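Local coordinates for protein enzyme subtilase SubTY from Bacillus sp. TY145 (Bacillus sp., PDB 5FFN) that probably cleaves peptide bonds in proteins as a subtilisin-like serine endopeptidase, with calcium and sodium ions bound to its fold, at residues Gly112-Ile117 against Asp147-Ser152; Ile137-Gly142 against Gly179-Leu184; Leu163-Ala168 against Val188-Leu193. All blocks are in the same frame, centred on the assembly; numbering follows the deposited sequence.

Contact 1 (Gly112-Ile117 against Asp147-Ser152)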
ATOM      1  N   GLY A 112      -0.720   2.272  14.396  1.00 15.00           N
ATOM      2  CA  GLY A 112      -1.547   1.265  15.021  1.00 14.21           C
ATOM      3  C   GLY A 112      -0.743   0.135  15.610  1.00 13.64           C
ATOM      4  O   GLY A 112       0.495   0.139  15.589  1.00 12.20           O
ATOM      5  N   TYR A 113      -1.500  -0.802  16.155  1.00 13.32           N
ATOM      6  CA  TYR A 113      -0.996  -1.917  16.924  1.00 14.29           C
ATOM      7  C   TYR A 113      -0.996  -3.195  16.140  1.00 13.46           C
ATOM      8  O   TYR A 113      -2.007  -3.547  15.535  1.00 13.49           O
ATOM      9  CB  TYR A 113      -1.837  -2.116  18.164  1.00 14.48           C
ATOM     10  CG  TYR A 113      -1.686  -1.000  19.148  1.00 15.65           C
ATOM     11  CD1 TYR A 113      -0.677  -1.023  20.095  1.00 18.27           C
ATOM     12  CD2 TYR A 113      -2.565   0.073  19.144  1.00 16.03           C
ATOM     13  CE1 TYR A 113      -0.544   0.033  21.025  1.00 18.28           C
ATOM     14  CE2 TYR A 113      -2.457   1.119  20.057  1.00 18.25           C
ATOM     15  CZ  TYR A 113      -1.435   1.095  20.994  1.00 18.32           C
ATOM     16  OH  TYR A 113      -1.295   2.134  21.907  1.00 18.77           O
ATOM     17  N   SER A 114       0.157  -3.859  16.127  1.00 13.29           N
ATOM     18  CA  SER A 114       0.322  -5.184  15.561  1.00 13.46           C
ATOM     19  C   SER A 114      -0.878  -6.105  15.788  1.00 13.48           C
ATOM     20  O   SER A 114      -1.369  -6.713  14.848  1.00 13.27           O
ATOM     21  CB  SER A 114       1.550  -5.828  16.233  1.00 14.90           C
ATOM     22  OG  SER A 114       1.729  -7.198  15.897  1.00 14.21           O
ATOM     23  N   ASP A 115      -1.324  -6.223  17.049  1.00 13.59           N
ATOM     24  CA  ASP A 115      -2.438  -7.153  17.360  1.00 14.21           C
ATOM     25  C   ASP A 115      -3.709  -6.862  16.615  1.00 12.99           C
ATOM     26  O   ASP A 115      -4.433  -7.802  16.301  1.00 12.45           O
ATOM     27  CB  ASP A 115      -2.699  -7.446  18.846  0.50 15.90           C
ATOM     28  CG  ASP A 115      -2.778  -6.229  19.704  0.50 18.91           C
ATOM     29  OD1 ASP A 115      -3.329  -5.209  19.276  0.50 23.95           O
ATOM     30  OD2 ASP A 115      -2.283  -6.320  20.853  0.50 26.67           O
ATOM     31  N   ASP A 116      -4.007  -5.580  16.419  1.00 12.79           N
ATOM     32  CA  ASP A 116      -5.237  -5.153  15.745  1.00 13.12           C
ATOM     33  C   ASP A 116      -5.133  -5.532  14.249  1.00 12.61           C
ATOM     34  O   ASP A 116      -6.092  -6.032  13.653  1.00 13.28           O
ATOM     35  CB  ASP A 116      -5.465  -3.631  15.885  1.00 13.94           C
ATOM     36  CG  ASP A 116      -5.630  -3.152  17.329  1.00 13.64           C
ATOM     37  OD1 ASP A 116      -5.883  -3.976  18.213  1.00 13.97           O
ATOM     38  OD2 ASP A 116      -5.489  -1.931  17.543  1.00 13.64           O
ATOM     39  N   ILE A 117      -3.979  -5.262  13.642  1.00 12.93           N
ATOM     40  CA  ILE A 117      -3.753  -5.643  12.262  1.00 12.54           C
ATOM     41  C   ILE A 117      -3.866  -7.153  12.079  1.00 12.13           C
ATOM     42  O   ILE A 117      -4.540  -7.632  11.153  1.00 12.13           O
ATOM     43  CB  ILE A 117      -2.419  -5.086  11.730  1.00 13.08           C
ATOM     44  CG1 ILE A 117      -2.479  -3.535  11.672  1.00 16.35           C
ATOM     45  CG2 ILE A 117      -2.095  -5.693  10.336  1.00 13.68           C
ATOM     46  CD1 ILE A 117      -1.288  -2.825  12.094  1.00 19.80           C
ATOM     47  N   ASP A 147       7.328  -8.504  11.673  1.00 10.65           N
ATOM     48  CA  ASP A 147       6.422  -8.744  12.824  1.00 10.45           C
ATOM     49  C   ASP A 147       5.805 -10.142  12.576  1.00 11.17           C
ATOM     50  O   ASP A 147       5.004 -10.338  11.655  1.00  8.94           O
ATOM     51  CB  ASP A 147       5.347  -7.649  12.888  1.00 10.90           C
ATOM     52  CG  ASP A 147       4.307  -7.873  13.956  1.00 11.23           C
ATOM     53  OD1 ASP A 147       3.862  -9.029  14.202  1.00 11.44           O
ATOM     54  OD2 ASP A 147       3.897  -6.878  14.566  1.00 10.64           O
ATOM     55  N   SER A 148       6.185 -11.103  13.413  1.00 10.34           N
ATOM     56  CA  SER A 148       5.699 -12.483  13.226  1.00 11.25           C
ATOM     57  C   SER A 148       4.210 -12.713  13.527  1.00 11.36           C
ATOM     58  O   SER A 148       3.633 -13.725  13.053  1.00 10.28           O
ATOM     59  CB  SER A 148       6.576 -13.470  13.974  1.00 11.80           C
ATOM     60  OG  SER A 148       7.855 -13.602  13.364  1.00 11.89           O
ATOM     61  N   LEU A 149       3.607 -11.847  14.352  1.00  9.48           N
ATOM     62  CA  LEU A 149       2.203 -11.977  14.667  1.00 10.50           C
ATOM     63  C   LEU A 149       1.426 -11.659  13.374  1.00 10.12           C
ATOM     64  O   LEU A 149       0.536 -12.372  12.940  1.00 10.69           O
ATOM     65  CB  LEU A 149       1.774 -11.030  15.780  1.00 11.02           C
ATOM     66  CG  LEU A 149       0.293 -11.174  16.180  1.00 13.05           C
ATOM     67  CD1 LEU A 149       0.002 -12.629  16.673  1.00 14.68           C
ATOM     68  CD2 LEU A 149      -0.118 -10.124  17.180  1.00 14.17           C
ATOM     69  N   ILE A 150       1.777 -10.557  12.757  1.00  9.22           N
ATOM     70  CA  ILE A 150       1.193 -10.190  11.464  1.00  9.17           C
ATOM     71  C   ILE A 150       1.497 -11.285  10.413  1.00  7.88           C
ATOM     72  O   ILE A 150       0.604 -11.648   9.603  1.00  8.63           O
ATOM     73  CB  ILE A 150       1.656  -8.781  11.038  1.00  8.77           C
ATOM     74  CG1 ILE A 150       0.949  -7.750  11.904  1.00  9.32           C
ATOM     75  CG2 ILE A 150       1.359  -8.499   9.531  1.00 11.62           C
ATOM     76  CD1 ILE A 150       1.403  -6.323  11.683  1.00 10.63           C
ATOM     77  N   ALA A 151       2.703 -11.807  10.427  1.00  8.65           N
ATOM     78  CA  ALA A 151       3.118 -12.837   9.458  1.00  9.24           C
ATOM     79  C   ALA A 151       2.268 -14.093   9.610  1.00  9.64           C
ATOM     80  O   ALA A 151       1.812 -14.678   8.605  1.00  9.61           O
ATOM     81  CB  ALA A 151       4.609 -13.194   9.644  1.00  9.63           C
ATOM     82  N   SER A 152       2.031 -14.500  10.873  1.00 10.41           N
ATOM     83  CA  SER A 152       1.156 -15.636  11.144  1.00 11.26           C
ATOM     84  C   SER A 152      -0.250 -15.426  10.540  1.00 10.99           C
ATOM     85  O   SER A 152      -0.827 -16.356   9.903  1.00 10.98           O
ATOM     86  CB  SER A 152       1.057 -15.880  12.644  1.00 10.67           C
ATOM     87  OG  SER A 152       0.131 -16.924  12.928  1.00 13.20           O
TER

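Contact 2 (Ile137-Gly142 against Gly179-Leu184). With NA (sodium ion), chain E.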
ATOM      1  N   ILE A 137      -6.824  -8.510   0.058  1.00 10.27           N
ATOM      2  CA  ILE A 137      -6.457  -7.612   1.134  1.00 10.87           C
ATOM      3  C   ILE A 137      -5.465  -6.612   0.584  1.00  9.89           C
ATOM      4  O   ILE A 137      -4.472  -6.999  -0.059  1.00 11.14           O
ATOM      5  CB  ILE A 137      -5.800  -8.352   2.287  1.00  9.98           C
ATOM      6  CG1 ILE A 137      -6.849  -9.163   3.041  1.00 11.63           C
ATOM      7  CG2 ILE A 137      -5.079  -7.363   3.193  1.00 10.42           C
ATOM      8  CD1 ILE A 137      -6.275 -10.096   4.139  1.00 11.41           C
ATOM      9  N   ASN A 138      -5.736  -5.351   0.852  1.00  8.59           N
ATOM     10  CA  ASN A 138      -4.797  -4.273   0.684  1.00 10.23           C
ATOM     11  C   ASN A 138      -4.257  -3.776   2.007  1.00  9.83           C
ATOM     12  O   ASN A 138      -5.032  -3.308   2.865  1.00  9.54           O
ATOM     13  CB  ASN A 138      -5.489  -3.108  -0.033  1.00  9.02           C
ATOM     14  CG  ASN A 138      -4.540  -1.969  -0.412  1.00 10.61           C
ATOM     15  OD1 ASN A 138      -4.226  -1.803  -1.595  1.00 10.98           O
ATOM     16  ND2 ASN A 138      -4.104  -1.146   0.590  1.00  8.47           N
ATOM     17  N   MET A 139      -2.934  -3.837   2.151  1.00  9.45           N
ATOM     18  CA  MET A 139      -2.264  -3.278   3.331  1.00  9.51           C
ATOM     19  C   MET A 139      -1.196  -2.270   2.923  1.00  9.04           C
ATOM     20  O   MET A 139      -0.020  -2.588   2.620  1.00  7.84           O
ATOM     21  CB  MET A 139      -1.678  -4.362   4.227  1.00  9.08           C
ATOM     22  CG  MET A 139      -2.714  -5.034   5.075  1.00  8.69           C
ATOM     23  SD  MET A 139      -2.012  -6.178   6.284  1.00 11.49           S
ATOM     24  CE  MET A 139      -1.495  -7.519   5.217  1.00 12.70           C
ATOM     25  N   SER A 140      -1.637  -1.027   2.887  1.00  9.65           N
ATOM     26  CA  SER A 140      -0.777   0.128   2.679  1.00  9.40           C
ATOM     27  C   SER A 140      -0.155   0.567   4.008  1.00 10.62           C
ATOM     28  O   SER A 140      -0.344   1.702   4.487  1.00 10.37           O
ATOM     29  CB  SER A 140      -1.572   1.255   2.015  1.00  9.85           C
ATOM     30  OG  SER A 140      -1.909   0.911   0.668  1.00 10.42           O
ATOM     31  N   LEU A 141       0.598  -0.345   4.616  1.00 10.62           N
ATOM     32  CA  LEU A 141       1.070  -0.184   5.970  1.00 10.72           C
ATOM     33  C   LEU A 141       2.156  -1.202   6.245  1.00  9.79           C
ATOM     34  O   LEU A 141       2.355  -2.130   5.471  1.00  8.69           O
ATOM     35  CB  LEU A 141      -0.082  -0.329   6.978  1.00 11.16           C
ATOM     36  CG  LEU A 141      -0.860  -1.673   6.985  1.00 11.61           C
ATOM     37  CD1 LEU A 141      -0.052  -2.826   7.532  1.00 11.78           C
ATOM     38  CD2 LEU A 141      -2.167  -1.494   7.742  1.00 12.52           C
ATOM     39  N   GLY A 142       2.863  -1.000   7.334  1.00 10.85           N
ATOM     40  CA  GLY A 142       3.909  -1.931   7.723  1.00 10.31           C
ATOM     41  C   GLY A 142       4.853  -1.415   8.766  1.00  9.98           C
ATOM     42  O   GLY A 142       4.570  -0.402   9.470  1.00 11.13           O
ATOM     43  N   GLY A 179      10.232  -3.564   3.804  1.00  9.83           N
ATOM     44  CA  GLY A 179       9.562  -3.848   5.085  1.00 10.62           C
ATOM     45  C   GLY A 179       8.463  -4.906   4.973  1.00 10.21           C
ATOM     46  O   GLY A 179       8.352  -5.644   3.979  1.00  8.92           O
ATOM     47  N   PHE A 180       7.701  -4.992   6.036  1.00 10.71           N
ATOM     48  CA  PHE A 180       6.751  -6.073   6.293  1.00 10.26           C
ATOM     49  C   PHE A 180       5.399  -5.477   6.695  1.00 10.38           C
ATOM     50  O   PHE A 180       5.362  -4.486   7.423  1.00 10.96           O
ATOM     51  CB  PHE A 180       7.309  -7.000   7.396  1.00 11.37           C
ATOM     52  CG  PHE A 180       8.567  -7.680   6.972  1.00 11.16           C
ATOM     53  CD1 PHE A 180       9.797  -7.020   7.103  1.00 11.10           C
ATOM     54  CD2 PHE A 180       8.524  -8.926   6.340  1.00 12.23           C
ATOM     55  CE1 PHE A 180      10.973  -7.625   6.622  1.00 13.61           C
ATOM     56  CE2 PHE A 180       9.694  -9.533   5.877  1.00 13.68           C
ATOM     57  CZ  PHE A 180      10.913  -8.873   6.014  1.00 14.01           C
ATOM     58  N   PRO A 181       4.293  -6.123   6.299  1.00  9.66           N
ATOM     59  CA  PRO A 181       4.256  -7.473   5.691  1.00  9.61           C
ATOM     60  C   PRO A 181       4.599  -7.646   4.224  1.00 10.45           C
ATOM     61  O   PRO A 181       4.594  -8.779   3.755  1.00  9.27           O
ATOM     62  CB  PRO A 181       2.773  -7.892   5.925  1.00 10.14           C
ATOM     63  CG  PRO A 181       2.076  -6.654   5.861  1.00 11.42           C
ATOM     64  CD  PRO A 181       2.931  -5.628   6.551  1.00  9.79           C
ATOM     65  N   GLY A 182       4.850  -6.561   3.481  1.00 10.50           N
ATOM     66  CA  GLY A 182       5.220  -6.678   2.071  1.00 11.11           C
ATOM     67  C   GLY A 182       6.260  -7.746   1.784  1.00 11.01           C
ATOM     68  O   GLY A 182       6.084  -8.551   0.868  1.00 10.78           O
ATOM     69  N   GLY A 183       7.338  -7.750   2.589  1.00 10.16           N
ATOM     70  CA  GLY A 183       8.471  -8.654   2.440  1.00 11.06           C
ATOM     71  C   GLY A 183       8.230 -10.119   2.782  1.00 11.01           C
ATOM     72  O   GLY A 183       9.145 -10.948   2.638  1.00 10.40           O
ATOM     73  N   LEU A 184       7.020 -10.455   3.220  1.00 10.88           N
ATOM     74  CA  LEU A 184       6.664 -11.864   3.489  1.00 11.30           C
ATOM     75  C   LEU A 184       6.511 -12.657   2.204  1.00 10.44           C
ATOM     76  O   LEU A 184       6.045 -12.132   1.178  1.00 10.18           O
ATOM     77  CB  LEU A 184       5.402 -11.987   4.312  1.00 10.48           C
ATOM     78  CG  LEU A 184       5.472 -11.306   5.673  1.00 12.44           C
ATOM     79  CD1 LEU A 184       4.065 -11.245   6.281  1.00 12.66           C
ATOM     80  CD2 LEU A 184       6.501 -12.016   6.609  1.00 14.83           C
TER
HETATM   81 NA    NA E 403       6.410 -10.491  -0.350  1.00 10.15          NA
HETATM   82  O   HOH W   1       4.237  -3.762   4.095  1.00 11.89           O
HETATM   83  O   HOH W   2       8.688 -10.809  -0.508  1.00 10.14           O
HETATM   84  O   HOH W   3       6.645 -10.036  -2.683  1.00  8.32           O

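Contact 3 (Leu163-Ala168 against Val188-Leu193)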
ATOM      1  N   LEU A 163      -5.978 -13.251  -1.355  1.00  9.69           N
ATOM      2  CA  LEU A 163      -4.758 -12.635  -1.903  1.00 10.28           C
ATOM      3  C   LEU A 163      -4.363 -11.474  -0.977  1.00 10.49           C
ATOM      4  O   LEU A 163      -5.213 -10.674  -0.584  1.00 11.84           O
ATOM      5  CB  LEU A 163      -5.012 -12.082  -3.295  1.00 11.08           C
ATOM      6  CG  LEU A 163      -3.781 -11.532  -4.009  1.00  9.70           C
ATOM      7  CD1 LEU A 163      -2.796 -12.668  -4.281  1.00 12.16           C
ATOM      8  CD2 LEU A 163      -4.187 -10.839  -5.263  1.00 13.13           C
ATOM      9  N   ILE A 164      -3.081 -11.362  -0.666  1.00 10.37           N
ATOM     10  CA  ILE A 164      -2.570 -10.266   0.157  1.00  9.71           C
ATOM     11  C   ILE A 164      -1.608  -9.409  -0.683  1.00  9.62           C
ATOM     12  O   ILE A 164      -0.573  -9.903  -1.184  1.00  9.35           O
ATOM     13  CB  ILE A 164      -1.851 -10.760   1.472  1.00 10.27           C
ATOM     14  CG1 ILE A 164      -2.805 -11.575   2.377  1.00 13.09           C
ATOM     15  CG2 ILE A 164      -1.336  -9.605   2.286  1.00 11.73           C
ATOM     16  CD1 ILE A 164      -2.618 -13.009   2.232  1.00 15.34           C
ATOM     17  N   VAL A 165      -1.939  -8.134  -0.746  1.00  8.71           N
ATOM     18  CA  VAL A 165      -1.151  -7.143  -1.460  1.00  9.07           C
ATOM     19  C   VAL A 165      -0.731  -6.060  -0.467  1.00  8.65           C
ATOM     20  O   VAL A 165      -1.574  -5.536   0.273  1.00  9.11           O
ATOM     21  CB  VAL A 165      -1.960  -6.547  -2.646  1.00  9.26           C
ATOM     22  CG1 VAL A 165      -1.068  -5.587  -3.420  1.00  9.51           C
ATOM     23  CG2 VAL A 165      -2.482  -7.646  -3.595  1.00 10.40           C
ATOM     24  N   ALA A 166       0.575  -5.750  -0.389  1.00  9.26           N
ATOM     25  CA  ALA A 166       1.102  -4.902   0.657  1.00  8.80           C
ATOM     26  C   ALA A 166       2.254  -4.019   0.153  1.00  9.46           C
ATOM     27  O   ALA A 166       2.995  -4.379  -0.788  1.00  9.55           O
ATOM     28  CB  ALA A 166       1.539  -5.700   1.882  1.00  9.62           C
ATOM     29  N   ALA A 167       2.370  -2.845   0.776  1.00  9.68           N
ATOM     30  CA  ALA A 167       3.347  -1.872   0.372  1.00  9.79           C
ATOM     31  C   ALA A 167       4.777  -2.388   0.659  1.00  9.79           C
ATOM     32  O   ALA A 167       5.069  -2.979   1.717  1.00  8.42           O
ATOM     33  CB  ALA A 167       3.093  -0.540   1.134  1.00 10.75           C
ATOM     34  N   ALA A 168       5.696  -2.125  -0.263  1.00  9.97           N
ATOM     35  CA  ALA A 168       7.098  -2.484  -0.044  1.00 10.60           C
ATOM     36  C   ALA A 168       7.778  -1.705   1.105  1.00 10.49           C
ATOM     37  O   ALA A 168       8.743  -2.176   1.711  1.00 11.12           O
ATOM     38  CB  ALA A 168       7.889  -2.300  -1.328  1.00 10.06           C
ATOM     39  N   VAL A 188       2.189 -10.003  -1.701  1.00  9.84           N
ATOM     40  CA  VAL A 188       2.715  -9.335  -2.896  1.00  9.52           C
ATOM     41  C   VAL A 188       3.258  -7.941  -2.497  1.00  9.65           C
ATOM     42  O   VAL A 188       2.470  -7.049  -2.211  1.00 10.06           O
ATOM     43  CB  VAL A 188       1.611  -9.169  -3.963  1.00  9.42           C
ATOM     44  CG1 VAL A 188       2.153  -8.433  -5.166  1.00  8.03           C
ATOM     45  CG2 VAL A 188       1.032 -10.536  -4.333  1.00  9.53           C
ATOM     46  N   ALA A 189       4.586  -7.787  -2.502  1.00  9.09           N
ATOM     47  CA  ALA A 189       5.275  -6.509  -2.157  1.00  9.05           C
ATOM     48  C   ALA A 189       5.206  -5.587  -3.349  1.00  8.74           C
ATOM     49  O   ALA A 189       5.681  -5.930  -4.463  1.00  9.37           O
ATOM     50  CB  ALA A 189       6.754  -6.752  -1.797  1.00 10.12           C
ATOM     51  N   VAL A 190       4.702  -4.386  -3.133  1.00  9.19           N
ATOM     52  CA  VAL A 190       4.507  -3.460  -4.223  1.00  8.98           C
ATOM     53  C   VAL A 190       5.448  -2.238  -4.069  1.00  9.81           C
ATOM     54  O   VAL A 190       5.380  -1.495  -3.063  1.00  9.67           O
ATOM     55  CB  VAL A 190       3.057  -2.999  -4.339  1.00  8.79           C
ATOM     56  CG1 VAL A 190       2.888  -2.065  -5.560  1.00 11.56           C
ATOM     57  CG2 VAL A 190       2.101  -4.165  -4.473  1.00  9.37           C
ATOM     58  N   ALA A 191       6.323  -2.084  -5.062  1.00  9.72           N
ATOM     59  CA  ALA A 191       7.229  -0.911  -5.174  1.00 10.45           C
ATOM     60  C   ALA A 191       6.492   0.248  -5.849  1.00 10.08           C
ATOM     61  O   ALA A 191       5.535   0.025  -6.577  1.00 10.53           O
ATOM     62  CB  ALA A 191       8.481  -1.277  -6.015  1.00  8.75           C
ATOM     63  N   ALA A 192       6.982   1.482  -5.653  1.00 11.25           N
ATOM     64  CA  ALA A 192       6.316   2.679  -6.181  1.00 11.69           C
ATOM     65  C   ALA A 192       7.115   3.211  -7.396  1.00 11.83           C
ATOM     66  O   ALA A 192       8.334   3.492  -7.282  1.00 11.58           O
ATOM     67  CB  ALA A 192       6.256   3.774  -5.119  1.00 13.32           C
ATOM     68  N   LEU A 193       6.399   3.349  -8.506  1.00 12.03           N
ATOM     69  CA  LEU A 193       6.845   4.087  -9.685  1.00 11.98           C
ATOM     70  C   LEU A 193       6.483   5.581  -9.527  1.00 12.85           C
ATOM     71  O   LEU A 193       5.452   5.931  -8.962  1.00 13.90           O
ATOM     72  CB  LEU A 193       6.193   3.576 -10.963  1.00 12.49           C
ATOM     73  CG  LEU A 193       6.362   2.071 -11.297  1.00 10.72           C
ATOM     74  CD1 LEU A 193       5.538   1.628 -12.468  1.00 10.58           C
ATOM     75  CD2 LEU A 193       7.821   1.807 -11.477  1.00 13.15           C
TER

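Contact 1 (Gly112-Ile117 against Asp147-Ser152)
The N-terminal turns of helices 114-131 and 148-159 lie side by side, and their CA atoms come nearest at Ser114 and Ile150, 6.5 Å apart. One side-chain hydrogen bond joins them. Ser114 OG donates to Asp147 OD2 over 2.6 Å and meets the syn lone pair of that oxygen. OG reaches it because it stands opposite the backbone N of Ser114 (chi1 172°), beside the carbonyl carbon. Asp147 is the N-cap of helix 148-159. Asp147 OD1 accepts from Ile150 N at 3.0 Å, from above the carboxylate plane, and weakly from Leu149 N. The carboxylate thus caps its own helix with one oxygen and holds the neighbouring helix with the other. Both helices belong to the layered alpha/beta fold of the subtilases and pack on the same side of the central sheet. On the inner side of the serine, Ile117 CG2 meets Ile150 CD1 at 3.8 Å, the two side chains crossing at a slant. Ile150 also packs on Pro181 and Ile121. On the more exposed side, Leu149 CD2 lies 3.7 Å from Ser114 OG. Ile117 and Ile150 also pack against apolar side chains of another protein chain.

Contact 2 (Ile137-Gly142 against Gly179-Leu184)
Met139 and Pro181 meet where a central strand of the subtilase sheet passes the sodium-binding turn. Pro181 follows a cis peptide bond and begins a type I beta turn that ends at Leu184. The apolar contacts centre on its ring. Met139 CE reaches Pro181 CG at 3.7 Å, with the methionine chain bent at its last torsion (chi3 -72°). Leu141 CD1 approaches Pro181 CD more loosely, at 4.2 Å. An alanine at Pro181 lacks the ring carbon that Met139 CE touches, and would probably leave a gap there and destabilise the cis peptide. Gly142 CA lies 3.0 Å from Phe180 O. A side chain on Gly142 would run into that oxygen, and the backbone angles there also call for glycine. Polar contact across the segments goes through one water. It donates to Leu141 O and accepts from Gly182 N, so it bridges the strand and the turn. Within strand 134-142, Asn138 ND2 donates to Ser140 OG, nearly in its own amide plane. Leu141 and Gly142 pair with an antiparallel strand of another protein chain. Ala187 O and two waters complete the sodium site, where Gly182 O and Leu184 O each bind the ion at 2.3 Å.

Contact 3 (Leu163-Ala168 against Val188-Leu193)
Val165 CG1 stands opposite its backbone N (chi1 -176°), while Val190 turns CG2 opposite its carbonyl carbon (chi1 -177°); these branches meet at 3.6 Å. Their strands, 163-167 and 188-194, are parallel neighbours in the central sheet of the subtilase fold. The axes of segments 163-167 and 188-193 approach to 4.8 Å, with 35° between their directions, in keeping with the twist of such sheets. Four backbone hydrogen bonds hold the pair. Val188 N donates to Ile164 O over 2.8 Å in an almost straight bond. Ala166 then uses both its backbone groups: its N donates to Val188 O and its O accepts from Val190 N. Ala189 CA adds a CA-H...O contact to Ala166 O at 3.4 Å. Val165 and Val188 are paired, and their side chains lie on one face of the sheet; Leu163 CD1 reaches Val188 CG2 there at a looser 4.4 Å. Ala166 and Ala189 are also paired and carry their methyls on the other face. Val190 packs on Ala253 and Val257 of helix 250-267, while Val188 and Val190 touch Val228 of the next strand. Ala167 points away from strand 188-194 and packs on Thr250 and Thr254 of the same helix. It lies near a probable Ser-His-Asp catalytic triad of the family type. At the end of strand 163-167 the chain turns off. Ala168 N still donates to Val190 O, from above the carbonyl plane, and Ala168 CB lies 3.2 Å from that oxygen.

How the contacts relate
From the N terminus, the chain enters helix 114-131, runs through strand 134-142 and reaches helix 148-159. Contact 1 closes this loop by joining the two helix starts. Strand 134-142 lies inside it and belongs to contact 2, which closes on the turn 179-184. Contacts 1 and 2 therefore cross along the chain. They also touch, as Ala151 packs on Leu184. Strand 163-167 follows and pairs with strand 188-194 in contact 3, closing a loop of 19 residues that holds the turn 179-184. Contact 3 crosses contact 2 and comes in series after contact 1. Backbone pairing of Ile137 with Leu163 and Val165 makes contacts 2 and 3 neighbours in the sheet. Together they tie two helices, three strands and the sodium site.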